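Local coordinates for probable glutamine-binding lipoprotein GlnH (GLNBP) (Mycobacterium tuberculosis, PDB 6H20) that binds asparagine in its ligand pocket and is probably the aspartate-specific solute-binding lipoprotein that regulates protein kinase G to control glutamate metabolism, at residues A[52-58]-A[114-120]; A[47-53]-A[85-90]; A[109-113]-A[237-241]; A[133-137]-A[250-254]. All blocks are in the same frame, centred on the assembly; numbering follows the deposited sequence.

Interaction 1 (A[52-58]-A[114-120])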
loop_
_atom_site.group_PDB
_atom_site.type_symbol
_atom_site.label_atom_id
_atom_site.label_comp_id
_atom_site.label_asym_id
_atom_site.label_seq_id
_atom_site.Cartn_x
_atom_site.Cartn_y
_atom_site.Cartn_z
ATOM N N ARG A 52 -2.043 22.733 5.681
ATOM C CA ARG A 52 -2.443 21.547 4.937
ATOM C C ARG A 52 -1.635 20.356 5.423
ATOM O O ARG A 52 -0.518 20.508 5.935
ATOM C CB ARG A 52 -2.262 21.721 3.420
ATOM C CG ARG A 52 -0.827 21.536 2.926
ATOM C CD ARG A 52 0.073 22.709 3.307
ATOM N NE ARG A 52 1.295 22.724 2.506
ATOM C CZ ARG A 52 2.372 23.447 2.803
ATOM N NH1 ARG A 52 2.376 24.214 3.887
ATOM N NH2 ARG A 52 3.442 23.403 2.018
ATOM N N LEU A 53 -2.224 19.176 5.261
ATOM C CA LEU A 53 -1.557 17.905 5.506
ATOM C C LEU A 53 -0.812 17.492 4.243
ATOM O O LEU A 53 -1.393 17.493 3.152
ATOM C CB LEU A 53 -2.610 16.848 5.844
ATOM C CG LEU A 53 -2.144 15.418 6.118
ATOM C CD1 LEU A 53 -1.400 15.372 7.455
ATOM C CD2 LEU A 53 -3.326 14.439 6.129
ATOM N N ILE A 54 0.472 17.163 4.383
ATOM C CA ILE A 54 1.296 16.754 3.245
ATOM C C ILE A 54 1.375 15.234 3.241
ATOM O O ILE A 54 1.865 14.623 4.202
ATOM C CB ILE A 54 2.689 17.397 3.292
ATOM C CG1 ILE A 54 2.550 18.922 3.317
ATOM C CG2 ILE A 54 3.529 16.934 2.102
ATOM C CD1 ILE A 54 3.839 19.661 3.630
ATOM N N VAL A 55 0.874 14.630 2.159
ATOM C CA VAL A 55 0.623 13.196 2.073
ATOM C C VAL A 55 1.494 12.613 0.971
ATOM O O VAL A 55 1.437 13.071 -0.173
ATOM C CB VAL A 55 -0.858 12.928 1.759
ATOM C CG1 VAL A 55 -1.128 11.423 1.628
ATOM C CG2 VAL A 55 -1.755 13.541 2.828
ATOM N N GLY A 56 2.248 11.567 1.305
ATOM C CA GLY A 56 3.057 10.869 0.319
ATOM C C GLY A 56 2.283 9.722 -0.300
ATOM O O GLY A 56 1.717 8.886 0.412
ATOM N N LEU A 57 2.255 9.695 -1.628
ATOM C CA LEU A 57 1.586 8.644 -2.399
ATOM C C LEU A 57 2.024 8.816 -3.847
ATOM O O LEU A 57 2.967 9.559 -4.133
ATOM C CB LEU A 57 0.066 8.674 -2.205
ATOM C CG LEU A 57 -0.703 10.000 -2.245
ATOM C CD1 LEU A 57 -0.628 10.683 -3.618
ATOM C CD2 LEU A 57 -2.159 9.757 -1.829
ATOM N N ASP A 58 1.351 8.140 -4.774
ATOM C CA ASP A 58 1.715 8.295 -6.186
ATOM C C ASP A 58 0.452 8.277 -7.032
ATOM O O ASP A 58 -0.669 8.348 -6.517
ATOM C CB ASP A 58 2.739 7.240 -6.627
ATOM C CG ASP A 58 2.127 5.849 -6.826
ATOM O OD1 ASP A 58 0.911 5.650 -6.632
ATOM O OD2 ASP A 58 2.889 4.941 -7.191
ATOM N N GLN A 114 9.839 14.766 4.918
ATOM C CA GLN A 114 9.379 15.396 3.690
ATOM C C GLN A 114 7.868 15.316 3.508
ATOM O O GLN A 114 7.327 16.022 2.652
ATOM C CB GLN A 114 10.072 14.767 2.482
ATOM C CG GLN A 114 11.575 14.970 2.453
ATOM C CD GLN A 114 12.212 14.300 1.252
ATOM O OE1 GLN A 114 11.733 13.274 0.778
ATOM N NE2 GLN A 114 13.298 14.880 0.755
ATOM N N VAL A 115 7.183 14.466 4.279
ATOM C CA VAL A 115 5.729 14.397 4.295
ATOM C C VAL A 115 5.309 14.196 5.740
ATOM O O VAL A 115 6.088 13.736 6.575
ATOM C CB VAL A 115 5.177 13.236 3.436
ATOM C CG1 VAL A 115 5.569 13.402 1.972
ATOM C CG2 VAL A 115 5.668 11.891 3.964
ATOM N N ASP A 116 4.053 14.540 6.031
ATOM C CA ASP A 116 3.520 14.229 7.353
ATOM C C ASP A 116 3.185 12.745 7.466
ATOM O O ASP A 116 3.476 12.109 8.490
ATOM C CB ASP A 116 2.264 15.055 7.633
ATOM C CG ASP A 116 2.518 16.555 7.621
ATOM O OD1 ASP A 116 3.403 17.027 8.373
ATOM O OD2 ASP A 116 1.809 17.277 6.883
ATOM N N ILE A 117 2.546 12.186 6.442
ATOM C CA ILE A 117 2.146 10.786 6.445
ATOM C C ILE A 117 2.336 10.220 5.047
ATOM O O ILE A 117 2.335 10.953 4.051
ATOM C CB ILE A 117 0.683 10.568 6.901
ATOM C CG1 ILE A 117 -0.307 11.223 5.930
ATOM C CG2 ILE A 117 0.482 11.097 8.329
ATOM C CD1 ILE A 117 -1.778 10.999 6.302
ATOM N N VAL A 118 2.533 8.907 4.982
ATOM C CA VAL A 118 2.468 8.152 3.730
ATOM C C VAL A 118 1.210 7.301 3.802
ATOM O O VAL A 118 1.023 6.542 4.759
ATOM C CB VAL A 118 3.707 7.264 3.538
ATOM C CG1 VAL A 118 3.494 6.267 2.393
ATOM C CG2 VAL A 118 4.949 8.117 3.262
ATOM N N VAL A 119 0.331 7.450 2.823
ATOM C CA VAL A 119 -0.823 6.567 2.661
ATOM C C VAL A 119 -0.678 6.013 1.252
ATOM O O VAL A 119 -1.116 6.627 0.269
ATOM C CB VAL A 119 -2.169 7.271 2.860
ATOM C CG1 VAL A 119 -3.292 6.234 2.979
ATOM C CG2 VAL A 119 -2.152 8.157 4.119
ATOM N N LYS A 120 0.029 4.889 1.145
ATOM C CA LYS A 120 0.369 4.320 -0.156
ATOM C C LYS A 120 0.587 2.832 0.021
ATOM O O LYS A 120 1.731 2.356 0.026
ATOM C CB LYS A 120 1.617 4.997 -0.740
ATOM C CG LYS A 120 1.811 4.645 -2.221
ATOM C CD LYS A 120 3.257 4.815 -2.652
ATOM C CE LYS A 120 3.478 4.462 -4.124
ATOM N NZ LYS A 120 2.727 3.267 -4.604
HETATM O O HOH W 1 1.859 19.948 7.044
#
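Gly56 N gives a nearly straight bond (171°, 2.8 Å) to Ile117 O, and Val119 N binds Gly56 O in return, so that 53-57 and 117-118 run as parallel neighbours with Val55 beside Ile117 and Gly56 beside Val118. The pair belongs to the mixed sheet of a solute-binding-protein lobe. Glycine suits its place because the Val115 methyl CG1 presses against the backbone itself, 3.9 Å from Gly56 CA, on the same face as the Val118 side chain. On the other face Val55 and Ile117 lie side by side pointing the same way, and Leu53 CD2 crosses to Ile117 CD1 at 3.8 Å; helix 77-90 reaches this layer through Ala82, against Val55.

Where the shorter strand has not yet begun, the Asp116 carboxylate takes the part of a backbone acceptor for Ile54 N. With CG anti to the carbonyl carbon (chi1 -61°), OD2 is brought to Ile54 N, which it meets on its anti side at 2.8 Å. The backbone adds its own bond, Asp116 N to Ile54 O at 2.9 Å. A water joins OD2 to Arg52 O, and Arg50 forms a salt bridge with OD1.

Further along, Lys120, a residue of the asparagine pocket, stretches past Leu57 CA and bends only at its last torsion. Gly60 N holds Asp58 OD1, and Lys120 NZ makes a salt bridge to Asp58 OD2 at 3.1 Å.

Interaction 2 (A[47-53]-A[85-90]); sequences IRARGRL and VARDIF
Phe90 pushes its ring into the turn where helix 45-50 ends, with Ile47 O at the ring edge near its plane, 3.8 Å from Phe90 CZ. The peptide linking Gly51 to Arg52 approaches obliquely, Arg52 N standing 3.4 Å from the same CZ, and one face carries the CG2 methyl of neighbouring Ile89, offset from the ring centre. His95 meets the ring from outside the two segments. Helix 77-90 is the connecting helix of a beta-alpha-beta crossover from strand 53-57 to strand 96-100, and its last turn is here wedged against the chain leading into the first strand. Gly51 has positive phi (87°), a conformation that favours glycine, and lets the chain turn tightly around the phenylalanine.

Deeper in, branched aliphatic residues fill the interface. Ile89, extended beyond CB (chi2 173°), sets its CD1 against two partners: Ile47 CG2 at 3.8 Å and Leu53 CD1 at 4.0 Å. The other Leu53 methyl, CD2, touches Val85 CG1 at 3.9 Å and the small Ala86 CB at 4.1 Å. Phe249 of helix 244-259 also touches Ile89.

On the partly exposed side Arg48 slides its aliphatic part past Phe90 in the opposite direction. Its guanidinium also binds Asp41 O through NH1. A water receives a bond from Arg48 NH1 at 2.7 Å and passes one to Ile89 O at 2.8 Å.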
loop_
_atom_site.group_PDB
_atom_site.type_symbol
_atom_site.label_atom_id
_atom_site.label_comp_id
_atom_site.label_asym_id
_atom_site.label_seq_id
_atom_site.Cartn_x
_atom_site.Cartn_y
_atom_site.Cartn_z
ATOM N N ILE A 47 1.019 20.854 11.901
ATOM C CA ILE A 47 0.368 20.611 10.618
ATOM C C ILE A 47 -0.689 21.673 10.365
ATOM O O ILE A 47 -0.758 22.269 9.284
ATOM C CB ILE A 47 -0.232 19.195 10.584
ATOM C CG1 ILE A 47 0.884 18.146 10.573
ATOM C CG2 ILE A 47 -1.145 19.035 9.377
ATOM C CD1 ILE A 47 0.404 16.734 10.878
ATOM N N ARG A 48 -1.518 21.936 11.375
ATOM C CA ARG A 48 -2.570 22.933 11.237
ATOM C C ARG A 48 -1.994 24.297 10.884
ATOM O O ARG A 48 -2.542 25.008 10.031
ATOM C CB ARG A 48 -3.368 23.001 12.541
ATOM C CG ARG A 48 -4.829 23.352 12.362
ATOM C CD ARG A 48 -5.597 23.142 13.655
ATOM N NE ARG A 48 -4.894 23.708 14.805
ATOM C CZ ARG A 48 -4.453 22.997 15.841
ATOM N NH1 ARG A 48 -4.633 21.680 15.875
ATOM N NH2 ARG A 48 -3.823 23.604 16.842
ATOM N N ALA A 49 -0.871 24.672 11.509
ATOM C CA ALA A 49 -0.247 25.958 11.217
ATOM C C ALA A 49 0.324 26.002 9.810
ATOM O O ALA A 49 0.411 27.083 9.212
ATOM C CB ALA A 49 0.849 26.260 12.238
ATOM N N ARG A 50 0.737 24.856 9.269
ATOM C CA ARG A 50 1.207 24.817 7.888
ATOM C C ARG A 50 0.066 24.896 6.885
ATOM O O ARG A 50 0.328 25.087 5.692
ATOM C CB ARG A 50 2.061 23.573 7.622
ATOM C CG ARG A 50 3.466 23.641 8.208
ATOM C CD ARG A 50 4.356 22.529 7.670
ATOM N NE ARG A 50 4.005 21.223 8.232
ATOM C CZ ARG A 50 4.464 20.761 9.392
ATOM N NH1 ARG A 50 5.299 21.492 10.119
ATOM N NH2 ARG A 50 4.091 19.562 9.826
ATOM N N GLY A 51 -1.181 24.762 7.340
ATOM C CA GLY A 51 -2.339 25.006 6.510
ATOM C C GLY A 51 -2.811 23.817 5.709
ATOM O O GLY A 51 -3.892 23.885 5.106
ATOM N N ARG A 52 -2.043 22.733 5.681
ATOM C CA ARG A 52 -2.443 21.547 4.937
ATOM C C ARG A 52 -1.635 20.356 5.423
ATOM O O ARG A 52 -0.518 20.508 5.935
ATOM C CB ARG A 52 -2.262 21.721 3.420
ATOM C CG ARG A 52 -0.827 21.536 2.926
ATOM C CD ARG A 52 0.073 22.709 3.307
ATOM N NE ARG A 52 1.295 22.724 2.506
ATOM C CZ ARG A 52 2.372 23.447 2.803
ATOM N NH1 ARG A 52 2.376 24.214 3.887
ATOM N NH2 ARG A 52 3.442 23.403 2.018
ATOM N N LEU A 53 -2.224 19.176 5.261
ATOM C CA LEU A 53 -1.557 17.905 5.506
ATOM C C LEU A 53 -0.812 17.492 4.243
ATOM O O LEU A 53 -1.393 17.493 3.152
ATOM C CB LEU A 53 -2.610 16.848 5.844
ATOM C CG LEU A 53 -2.144 15.418 6.118
ATOM C CD1 LEU A 53 -1.400 15.372 7.455
ATOM C CD2 LEU A 53 -3.326 14.439 6.129
ATOM N N VAL A 85 -7.972 11.828 7.692
ATOM C CA VAL A 85 -7.028 12.436 8.627
ATOM C C VAL A 85 -7.098 13.953 8.529
ATOM O O VAL A 85 -7.189 14.657 9.540
ATOM C CB VAL A 85 -5.603 11.916 8.375
ATOM C CG1 VAL A 85 -4.611 12.584 9.337
ATOM C CG2 VAL A 85 -5.571 10.406 8.517
ATOM N N ALA A 86 -7.078 14.478 7.305
ATOM C CA ALA A 86 -7.167 15.924 7.130
ATOM C C ALA A 86 -8.479 16.466 7.680
ATOM O O ALA A 86 -8.516 17.561 8.256
ATOM C CB ALA A 86 -7.008 16.283 5.650
ATOM N N ARG A 87 -9.575 15.719 7.510
ATOM C CA ARG A 87 -10.845 16.154 8.088
ATOM C C ARG A 87 -10.728 16.318 9.599
ATOM O O ARG A 87 -11.235 17.292 10.170
ATOM C CB ARG A 87 -11.956 15.164 7.750
ATOM C CG ARG A 87 -13.351 15.688 8.086
ATOM C CD ARG A 87 -14.383 14.558 8.184
ATOM N NE ARG A 87 -14.460 13.756 6.958
ATOM C CZ ARG A 87 -15.156 14.099 5.875
ATOM N NH1 ARG A 87 -15.831 15.242 5.846
ATOM N NH2 ARG A 87 -15.174 13.298 4.814
ATOM N N ASP A 88 -10.060 15.372 10.263
ATOM C CA ASP A 88 -9.901 15.457 11.714
ATOM C C ASP A 88 -9.022 16.641 12.116
ATOM O O ASP A 88 -9.224 17.221 13.193
ATOM C CB ASP A 88 -9.311 14.157 12.260
ATOM C CG ASP A 88 -10.340 13.043 12.393
ATOM O OD1 ASP A 88 -11.486 13.223 11.953
ATOM O OD2 ASP A 88 -9.980 11.992 12.953
ATOM N N ILE A 89 -8.053 17.021 11.281
ATOM C CA ILE A 89 -7.176 18.142 11.623
ATOM C C ILE A 89 -7.870 19.469 11.363
ATOM O O ILE A 89 -7.852 20.374 12.211
ATOM C CB ILE A 89 -5.836 18.054 10.864
ATOM C CG1 ILE A 89 -5.092 16.765 11.221
ATOM C CG2 ILE A 89 -4.967 19.287 11.150
ATOM C CD1 ILE A 89 -3.838 16.509 10.383
ATOM N N PHE A 90 -8.481 19.608 10.191
ATOM C CA PHE A 90 -8.940 20.894 9.690
ATOM C C PHE A 90 -10.447 21.076 9.705
ATOM O O PHE A 90 -10.912 22.211 9.531
ATOM C CB PHE A 90 -8.442 21.099 8.253
ATOM C CG PHE A 90 -6.955 21.211 8.149
ATOM C CD1 PHE A 90 -6.318 22.402 8.455
ATOM C CD2 PHE A 90 -6.189 20.128 7.764
ATOM C CE1 PHE A 90 -4.948 22.514 8.365
ATOM C CE2 PHE A 90 -4.806 20.241 7.668
ATOM C CZ PHE A 90 -4.190 21.438 7.978
HETATM O O HOH W 2 -6.757 20.336 14.770
#

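Interaction 3 (A[109-113]-A[237-241])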
loop_
_atom_site.group_PDB
_atom_site.type_symbol
_atom_site.label_atom_id
_atom_site.label_comp_id
_atom_site.label_asym_id
_atom_site.label_seq_id
_atom_site.Cartn_x
_atom_site.Cartn_y
_atom_site.Cartn_z
ATOM N N ALA A 109 11.197 9.336 2.617
ATOM C CA ALA A 109 10.463 10.588 2.783
ATOM C C ALA A 109 10.031 10.787 4.223
ATOM O O ALA A 109 10.011 11.919 4.714
ATOM C CB ALA A 109 9.258 10.624 1.849
ATOM N N LEU A 110 9.686 9.703 4.917
ATOM C CA LEU A 110 9.315 9.816 6.322
ATOM C C LEU A 110 10.530 10.130 7.186
ATOM O O LEU A 110 10.458 10.984 8.081
ATOM C CB LEU A 110 8.620 8.528 6.760
ATOM C CG LEU A 110 7.235 8.333 6.147
ATOM C CD1 LEU A 110 6.751 6.903 6.353
ATOM C CD2 LEU A 110 6.270 9.329 6.753
ATOM N N GLN A 111 11.652 9.454 6.925
ATOM C CA GLN A 111 12.874 9.705 7.686
ATOM C C GLN A 111 13.331 11.152 7.545
ATOM O O GLN A 111 13.820 11.758 8.514
ATOM C CB GLN A 111 13.972 8.766 7.193
ATOM C CG GLN A 111 13.827 7.327 7.659
ATOM C CD GLN A 111 14.940 6.447 7.130
ATOM O OE1 GLN A 111 15.224 6.445 5.933
ATOM N NE2 GLN A 111 15.583 5.697 8.020
ATOM N N LYS A 112 13.180 11.724 6.354
ATOM C CA LYS A 112 13.620 13.083 6.065
ATOM C C LYS A 112 12.555 14.121 6.384
ATOM O O LYS A 112 12.749 15.298 6.074
ATOM C CB LYS A 112 14.022 13.216 4.594
ATOM C CG LYS A 112 15.262 12.448 4.191
ATOM C CD LYS A 112 15.469 12.549 2.686
ATOM C CE LYS A 112 16.940 12.536 2.311
ATOM N NZ LYS A 112 17.666 11.384 2.911
ATOM N N SER A 113 11.429 13.709 6.973
ATOM C CA SER A 113 10.335 14.625 7.296
ATOM C C SER A 113 9.889 15.429 6.077
ATOM O O SER A 113 9.590 16.621 6.168
ATOM C CB SER A 113 10.687 15.531 8.481
ATOM O OG SER A 113 10.895 14.750 9.640
ATOM N N VAL A 237 -0.754 3.593 7.931
ATOM C CA VAL A 237 -0.312 4.944 7.590
ATOM C C VAL A 237 1.097 5.107 8.131
ATOM O O VAL A 237 1.335 4.923 9.328
ATOM C CB VAL A 237 -1.254 5.999 8.187
ATOM C CG1 VAL A 237 -0.707 7.409 7.943
ATOM C CG2 VAL A 237 -2.655 5.832 7.633
ATOM N N GLY A 238 2.043 5.424 7.244
ATOM C CA GLY A 238 3.439 5.563 7.638
ATOM C C GLY A 238 3.712 6.960 8.174
ATOM O O GLY A 238 3.232 7.951 7.632
ATOM N N ILE A 239 4.460 7.013 9.278
ATOM C CA ILE A 239 4.687 8.232 10.044
ATOM C C ILE A 239 6.148 8.239 10.466
ATOM O O ILE A 239 6.758 7.185 10.662
ATOM C CB ILE A 239 3.733 8.265 11.270
ATOM C CG1 ILE A 239 2.285 8.418 10.794
ATOM C CG2 ILE A 239 4.113 9.389 12.254
ATOM C CD1 ILE A 239 1.230 8.053 11.823
ATOM N N ASN A 240 6.720 9.437 10.597
ATOM C CA ASN A 240 8.096 9.536 11.068
ATOM C C ASN A 240 8.247 8.832 12.416
ATOM O O ASN A 240 7.379 8.929 13.291
ATOM C CB ASN A 240 8.522 10.999 11.177
ATOM C CG ASN A 240 9.895 11.155 11.789
ATOM O OD1 ASN A 240 10.045 11.158 13.016
ATOM N ND2 ASN A 240 10.910 11.297 10.942
ATOM N N LEU A 241 9.361 8.108 12.565
ATOM C CA LEU A 241 9.565 7.230 13.717
ATOM C C LEU A 241 9.320 7.941 15.040
ATOM O O LEU A 241 8.788 7.344 15.983
ATOM C CB LEU A 241 10.988 6.670 13.687
ATOM C CG LEU A 241 11.371 5.682 14.785
ATOM C CD1 LEU A 241 10.455 4.463 14.739
ATOM C CD2 LEU A 241 12.824 5.269 14.617
#
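A single direct hydrogen bond carries the polar side of this contact: Asn240 ND2 donates to Leu110 O at 2.9 Å and almost straight (171°). The acceptor lies in the plane of the Asn240 amide, whereas the donor stands tilted by 31° from the carbonyl plane of Leu110. That oxygen has a second donor, Ser113 N at 3.1 Å, which arrives from the opposite face of the carbonyl, so the last turn of the helix and the strand share one acceptor. Asparagine is well chosen because its two ends do different work: ND2 reaches across to the helix while OD1 accepts from Asp242 N, which fixes the rotation of the amide. With CG anti to the backbone N (chi1 174°), the group extends from the strand to the helix end.

The apolar part belongs to Leu110. Both its methyls lie over one face of the Gly238-Ile239 peptide, CD1 3.5 Å from Gly238 C and CD2 3.4 Å from Gly238 O. Glycine fits here because the leucine lies directly against the strand backbone, on the side where a side chain would otherwise stand. Leu110 also touches Val115 and Val118, so it fills the angle between the helix and two adjoining strands.

Backbone conformation explains how the helix stops. Ser113 has positive phi, and its N bonds back to Leu110 O as Gln114 N does to Ala109 O. These features make a Schellman motif at the end of helix 106-111, and Asn240 ties that end to strand 232-240 in the sheet of one lobe of the solute-binding fold.

Interaction 4 (A[133-137]-A[250-254]); sequences NFSTV and VNGTL
Asn251 reaches out of its helix to the chain at Ser135 and Thr136. From CB the side chain leaves with CG anti to the carbonyl carbon (chi1 -73°), which turns it toward Thr136, and CG packs against the Thr136 methyl CG2 at 3.8 Å. At the tip OD1 accepts from Thr136 N at 2.7 Å; the bond is close to straight (164°), though the donor is tilted 29° from the plane of the amide carbonyl. The same oxygen lies near Ser135 CB, so the approach is close-fitting. ND2, the other branch, turns to Leu31 O and Ser30 OG. An asparagine suits the spot because it can satisfy a backbone N-H with one branch and acceptors elsewhere with the other.

Neighbouring helix residues pack beside this polar link. One turn on, Leu254 places CD1 3.5 Å from Thr136 O and slides past the threonine in the opposite direction, while Val250 CG1 meets Ser135 CB at 3.8 Å. Ser135 OG serves the backbone, donating to Thr136 O at 2.8 Å and accepting from Val237 N, whereas Thr136 OG1 binds the side chain of Arg258 through NH2. A water beside Thr136 OG1 donates to Asn251 O at 2.8 Å, extending the link to the helix backbone.

Helix 244-259 is thus tied to the chain at Ser135 and Thr136, on the way from strand 132-134 to strand 139-148. In this two-lobed solute-binding fold, 139-148 and its antiparallel partner 232-240 probably form the hinge crossing between the lobes.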
loop_
_atom_site.group_PDB
_atom_site.type_symbol
_atom_site.label_atom_id
_atom_site.label_comp_id
_atom_site.label_asym_id
_atom_site.label_seq_id
_atom_site.Cartn_x
_atom_site.Cartn_y
_atom_site.Cartn_z
ATOM N N ASN A 133 7.370 4.796 11.921
ATOM C CA ASN A 133 6.220 4.374 12.704
ATOM C C ASN A 133 5.027 4.094 11.791
ATOM O O ASN A 133 5.007 4.461 10.618
ATOM C CB ASN A 133 5.863 5.430 13.746
ATOM C CG ASN A 133 5.647 4.824 15.093
ATOM O OD1 ASN A 133 4.897 3.860 15.214
ATOM N ND2 ASN A 133 6.326 5.346 16.107
ATOM N N PHE A 134 4.010 3.446 12.358
ATOM C CA PHE A 134 2.797 3.140 11.610
ATOM C C PHE A 134 1.585 3.288 12.514
ATOM O O PHE A 134 1.644 3.012 13.717
ATOM C CB PHE A 134 2.764 1.692 11.100
ATOM C CG PHE A 134 3.757 1.395 10.008
ATOM C CD1 PHE A 134 3.478 1.721 8.681
ATOM C CD2 PHE A 134 4.948 0.755 10.299
ATOM C CE1 PHE A 134 4.386 1.426 7.666
ATOM C CE2 PHE A 134 5.867 0.463 9.297
ATOM C CZ PHE A 134 5.580 0.791 7.972
ATOM N N SER A 135 0.474 3.692 11.906
ATOM C CA SER A 135 -0.845 3.577 12.507
ATOM C C SER A 135 -1.243 2.110 12.636
ATOM O O SER A 135 -0.547 1.197 12.177
ATOM C CB SER A 135 -1.890 4.237 11.608
ATOM O OG SER A 135 -2.083 3.478 10.416
ATOM N N THR A 136 -2.395 1.894 13.275
ATOM C CA THR A 136 -3.044 0.595 13.218
ATOM C C THR A 136 -3.430 0.256 11.773
ATOM O O THR A 136 -3.391 1.094 10.861
ATOM C CB THR A 136 -4.301 0.584 14.084
ATOM O OG1 THR A 136 -5.185 1.642 13.679
ATOM C CG2 THR A 136 -3.937 0.741 15.569
ATOM N N VAL A 137 -3.823 -1.001 11.568
ATOM C CA VAL A 137 -4.090 -1.496 10.217
ATOM C C VAL A 137 -5.389 -0.902 9.692
ATOM O O VAL A 137 -6.435 -0.991 10.348
ATOM C CB VAL A 137 -4.169 -3.030 10.237
ATOM C CG1 VAL A 137 -4.559 -3.580 8.853
ATOM C CG2 VAL A 137 -2.867 -3.633 10.734
ATOM N N VAL A 250 -3.626 9.748 14.179
ATOM C CA VAL A 250 -4.139 8.958 13.058
ATOM C C VAL A 250 -4.917 7.750 13.560
ATOM O O VAL A 250 -5.951 7.380 12.994
ATOM C CB VAL A 250 -2.987 8.552 12.119
ATOM C CG1 VAL A 250 -3.481 7.591 11.047
ATOM C CG2 VAL A 250 -2.376 9.801 11.465
ATOM N N ASN A 251 -4.461 7.133 14.646
ATOM C CA ASN A 251 -5.221 6.003 15.167
ATOM C C ASN A 251 -6.592 6.439 15.660
ATOM O O ASN A 251 -7.552 5.662 15.573
ATOM C CB ASN A 251 -4.414 5.270 16.240
ATOM C CG ASN A 251 -3.270 4.481 15.635
ATOM O OD1 ASN A 251 -3.282 4.209 14.429
ATOM N ND2 ASN A 251 -2.300 4.087 16.450
ATOM N N GLY A 252 -6.704 7.675 16.162
ATOM C CA GLY A 252 -8.014 8.224 16.465
ATOM C C GLY A 252 -8.894 8.342 15.230
ATOM O O GLY A 252 -10.077 7.977 15.262
ATOM N N THR A 253 -8.331 8.848 14.124
ATOM C CA THR A 253 -9.080 8.902 12.870
ATOM C C THR A 253 -9.540 7.517 12.454
ATOM O O THR A 253 -10.687 7.334 12.021
ATOM C CB THR A 253 -8.221 9.505 11.749
ATOM O OG1 THR A 253 -7.776 10.813 12.135
ATOM C CG2 THR A 253 -9.045 9.624 10.468
ATOM N N LEU A 254 -8.652 6.526 12.562
ATOM C CA LEU A 254 -9.041 5.187 12.138
ATOM C C LEU A 254 -10.145 4.619 13.027
ATOM O O LEU A 254 -11.070 3.977 12.525
ATOM C CB LEU A 254 -7.822 4.267 12.070
ATOM C CG LEU A 254 -6.803 4.721 11.019
ATOM C CD1 LEU A 254 -5.588 3.795 10.965
ATOM C CD2 LEU A 254 -7.443 4.864 9.619
HETATM O O HOH W 3 -6.945 2.942 15.393
#

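In the fold
Three of the contacts meet on one sheet: strand 117-118 of interaction 1 pairs with strand 232-240 of interaction 3, and the latter pairs with strand 132-134 of interaction 4. Interactions 1 and 3 are the nearest, with centres 9 Å apart. Interaction 2 shares Arg52 and Leu53 with interaction 1, and Arg50 NH2 meets Asp116 OD1 at 3.0 Å; it touches interaction 4 through Asp88 OD2 and Thr253 OG1, 2.6 Å apart. Distance from the ligand differs: the Lys120 side chain is about 5 Å from the bound asparagine, Gly238 about 10 Å and the Ser135 side chain about 13 Å, while interaction 2 lies away from the pocket.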